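PDB 4FAJ: PrgZ from Enterococcus faecalis, which binds a peptide pheromone as a membrane-anchored extracellular receptor of the solute-binding protein 5 family and probably serves in peptide uptake. Local coordinates for residues 78-81 with 82-85; 348-351 with 352-356. All coordinates share one frame; numbering follows the deposited sequence.

Contact 1 comes first along the chain. Residues 78-85 lead from the loop after strand 61-66 into helix 81-90, and the contact closes the turn at the start of that helix. It also joins the helix start to the loop around Gln71 and Ser72. Contact 2 comes much later, where residues 348-356 form one short helix. Its buried side chains touch strand 528-539 and helix 421-437. The two follow one another in series; neither nests in nor crosses the other. The centres of contact 1 and contact 2 are about 27 Å apart, and they do not touch. Both reach the bound peptide: contact 1 through Val79, Gln81 and Ile84, contact 2 through Leu356.

Contact 1: residues 78-81 with 82-85; sequences AVDQ and TSIT
Asp80 O accepts from Ile84 N at 3.0 Å, and Gln81 O accepts from Thr85 N at 2.9 Å (N-H...O 176°); these make the first turn of helix 81-90. Asp80 is the N-cap. Its CG stands between its own backbone N and carbonyl carbon (chi1 72°), which turns the carboxylate back toward Ser83. OD2 of Asp80 accepts from Ser83 N at 3.0 Å, met from above the carboxylate plane. OD1 of Asp80 accepts from Ser83 OG at 2.6 Å through its syn lone pair. One residue thus grips the carboxylate by two bonds and limits its rotation. This N-terminal cap opens a helix at the peptide site: Val79 bonds to the bound peptide through its backbone, while Gln81 and Ile84 pack on its apolar side chains. Ser83 OG also bonds to Gln71 N and Ser72 N. Gln81 bends at chi2 (58°), bringing its OE1 back to Thr85 OG1 at 2.7 Å; the hydroxyl sits above the amide carbonyl plane. OE1 has a second donor in Lys554 N. Ile84 lays CD1 3.8 Å from Val79 C, and its CG1 is 4.4 Å from Ala78 CB.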
# COMPACT_ATOMS: atom_id res chain seq x y z
N ALA A 78 -5.84 0.51 -8.95
CA ALA A 78 -5.28 -0.43 -8.00
C ALA A 78 -4.53 0.28 -6.85
O ALA A 78 -3.61 1.07 -7.09
CB ALA A 78 -4.35 -1.41 -8.70
N VAL A 79 -4.94 0.00 -5.62
CA VAL A 79 -4.35 0.61 -4.43
C VAL A 79 -4.07 -0.36 -3.25
O VAL A 79 -3.44 0.04 -2.26
CB VAL A 79 -5.23 1.79 -3.95
CG1 VAL A 79 -6.48 1.29 -3.23
CG2 VAL A 79 -4.43 2.71 -3.06
N ASP A 80 -4.51 -1.61 -3.37
CA ASP A 80 -4.30 -2.65 -2.35
C ASP A 80 -3.12 -3.56 -2.72
O ASP A 80 -2.82 -3.74 -3.90
CB ASP A 80 -5.56 -3.50 -2.20
CG ASP A 80 -5.77 -4.41 -3.39
OD1 ASP A 80 -6.19 -3.86 -4.43
OD2 ASP A 80 -5.46 -5.63 -3.28
N GLN A 81 -2.48 -4.16 -1.70
CA GLN A 81 -1.28 -4.96 -1.91
C GLN A 81 -1.46 -6.14 -2.83
O GLN A 81 -0.60 -6.39 -3.65
CB GLN A 81 -0.64 -5.45 -0.59
CG GLN A 81 0.71 -6.25 -0.79
CD GLN A 81 1.86 -5.47 -1.53
OE1 GLN A 81 2.08 -5.63 -2.76
NE2 GLN A 81 2.60 -4.64 -0.78
N THR A 82 -2.56 -6.88 -2.71
CA THR A 82 -2.74 -8.07 -3.58
C THR A 82 -2.81 -7.69 -5.06
O THR A 82 -2.18 -8.33 -5.90
CB THR A 82 -3.99 -8.87 -3.22
OG1 THR A 82 -3.96 -9.26 -1.84
CG2 THR A 82 -4.13 -10.12 -4.12
N SER A 83 -3.60 -6.68 -5.38
CA SER A 83 -3.70 -6.21 -6.77
C SER A 83 -2.36 -5.67 -7.28
O SER A 83 -1.98 -5.89 -8.43
CB SER A 83 -4.77 -5.14 -6.90
OG SER A 83 -6.02 -5.59 -6.41
N ILE A 84 -1.64 -4.96 -6.41
CA ILE A 84 -0.39 -4.32 -6.81
C ILE A 84 0.73 -5.33 -7.05
O ILE A 84 1.46 -5.21 -8.03
CB ILE A 84 -0.01 -3.21 -5.82
CG1 ILE A 84 -0.90 -1.99 -6.07
CG2 ILE A 84 1.47 -2.84 -5.95
CD1 ILE A 84 -0.77 -0.91 -5.01
N THR A 85 0.87 -6.33 -6.17
CA THR A 85 1.78 -7.44 -6.45
C THR A 85 1.47 -8.17 -7.78
O THR A 85 2.39 -8.49 -8.55
CB THR A 85 1.80 -8.45 -5.28
OG1 THR A 85 2.48 -7.86 -4.16
CG2 THR A 85 2.54 -9.75 -5.69

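Contact 2: residues 348-351 with 352-356; sequences RESL and VKKLL
Leu351 and Leu355 lie side by side, one turn apart, and point the same way. Leu351 CD1 and Leu355 CD1 meet at 3.4 Å, closer than usual for two carbons. Leu351 CD1 also lies near Leu355 CB. Both leucines hold CG anti to the backbone N (chi1 173° and -169°), which turns the two chains in a common direction. Both touch Phe429 of helix 421-437, while Leu351 also meets Ile530 and Phe531 of strand 528-539 and Leu355 meets Phe422. On another side of the helix, Val352 packs its CG2 against the backbone, 3.4 Å from Glu349 O. The side chain of Glu349 crosses it at an angle, with Glu349 OE1 3.9 Å from Val352 CG2.

The polar side-chain contact joins Ser350 and Lys354. The lysine is extended beyond CG and runs back along the helix. In the conformer described, Lys354 NZ donates to Ser350 OG at 3.1 Å; the serine has a second conformer, so this bond may not always be present. Ser350 OG also bonds to Asp347 OD2, just before the segment. The aliphatic part of Lys354 passes close to Ser350 O.

Backbone bonds hold the helix. Val352 N, Lys353 N and Lys354 N donate to the carbonyls of Arg348, Glu349 and Ser350, four residues back. The spacing then changes. Leu351 O takes Leu356 N at 3.1 Å, five residues on, and keeps only a weak bond from Leu355 N at 3.0 Å (N-H...O 125°). This wider pi-type turn, 352-356, ends helix 348-356 at Leu356, which packs on an aromatic side chain of the peptide bound by this solute-binding protein.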
# COMPACT_ATOMS: atom_id res chain seq x y z
N ARG A 348 0.46 -1.92 22.87
CA ARG A 348 1.08 -2.37 21.62
C ARG A 348 2.06 -3.52 21.83
O ARG A 348 2.12 -4.43 21.01
CB ARG A 348 1.78 -1.19 20.93
CG ARG A 348 0.84 -0.09 20.51
CD ARG A 348 1.58 1.17 20.06
NE ARG A 348 0.65 2.21 19.63
CZ ARG A 348 -0.09 2.96 20.44
NH1 ARG A 348 -0.02 2.82 21.77
NH2 ARG A 348 -0.91 3.86 19.93
N GLU A 349 2.84 -3.47 22.92
CA GLU A 349 3.83 -4.51 23.17
C GLU A 349 3.17 -5.87 23.40
O GLU A 349 3.66 -6.88 22.89
CB GLU A 349 4.76 -4.16 24.35
CG GLU A 349 5.62 -2.91 24.12
CD GLU A 349 6.57 -3.00 22.92
OE1 GLU A 349 6.77 -4.09 22.35
OE2 GLU A 349 7.13 -1.94 22.55
N SER A 350 2.07 -5.90 24.14
CA SER A 350 1.32 -7.15 24.34
C SER A 350 0.77 -7.69 23.03
O SER A 350 0.84 -8.90 22.78
CB SER A 350 0.19 -6.96 25.35
OG SER A 350 0.72 -6.77 26.64
N LEU A 351 0.24 -6.81 22.18
CA LEU A 351 -0.26 -7.24 20.87
C LEU A 351 0.81 -7.92 20.03
O LEU A 351 0.60 -9.02 19.53
CB LEU A 351 -0.82 -6.03 20.09
CG LEU A 351 -1.25 -6.22 18.64
CD1 LEU A 351 -2.46 -7.13 18.56
CD2 LEU A 351 -1.57 -4.87 18.02
N VAL A 352 1.96 -7.27 19.88
CA VAL A 352 3.01 -7.79 19.00
C VAL A 352 3.71 -9.03 19.59
O VAL A 352 4.09 -9.94 18.85
CB VAL A 352 4.04 -6.71 18.60
CG1 VAL A 352 3.33 -5.49 17.93
CG2 VAL A 352 4.86 -6.28 19.79
N LYS A 353 3.87 -9.06 20.91
CA LYS A 353 4.53 -10.20 21.58
C LYS A 353 3.67 -11.46 21.60
O LYS A 353 4.17 -12.57 21.37
CB LYS A 353 4.90 -9.83 23.02
CG LYS A 353 6.08 -8.86 23.15
CD LYS A 353 6.28 -8.35 24.59
CE LYS A 353 6.44 -9.49 25.59
NZ LYS A 353 7.40 -10.53 25.12
N LYS A 354 2.39 -11.30 21.88
CA LYS A 354 1.50 -12.43 22.16
C LYS A 354 0.66 -12.78 20.95
O LYS A 354 0.67 -13.92 20.50
CB LYS A 354 0.60 -12.11 23.35
CG LYS A 354 1.35 -11.60 24.56
CD LYS A 354 0.41 -11.08 25.65
CE LYS A 354 1.19 -10.42 26.79
NZ LYS A 354 0.33 -9.60 27.71
N LEU A 355 -0.02 -11.79 20.40
CA LEU A 355 -0.93 -12.02 19.28
C LEU A 355 -0.20 -12.27 17.96
O LEU A 355 -0.49 -13.24 17.28
CB LEU A 355 -1.91 -10.85 19.15
CG LEU A 355 -3.08 -11.04 18.19
CD1 LEU A 355 -4.20 -10.07 18.54
CD2 LEU A 355 -2.66 -10.87 16.75
N LEU A 356 0.75 -11.41 17.61
CA LEU A 356 1.45 -11.54 16.33
C LEU A 356 2.65 -12.47 16.43
O LEU A 356 2.74 -13.42 15.67
CB LEU A 356 1.89 -10.18 15.81
CG LEU A 356 0.72 -9.23 15.57
CD1 LEU A 356 1.27 -7.88 15.18
CD2 LEU A 356 -0.23 -9.78 14.53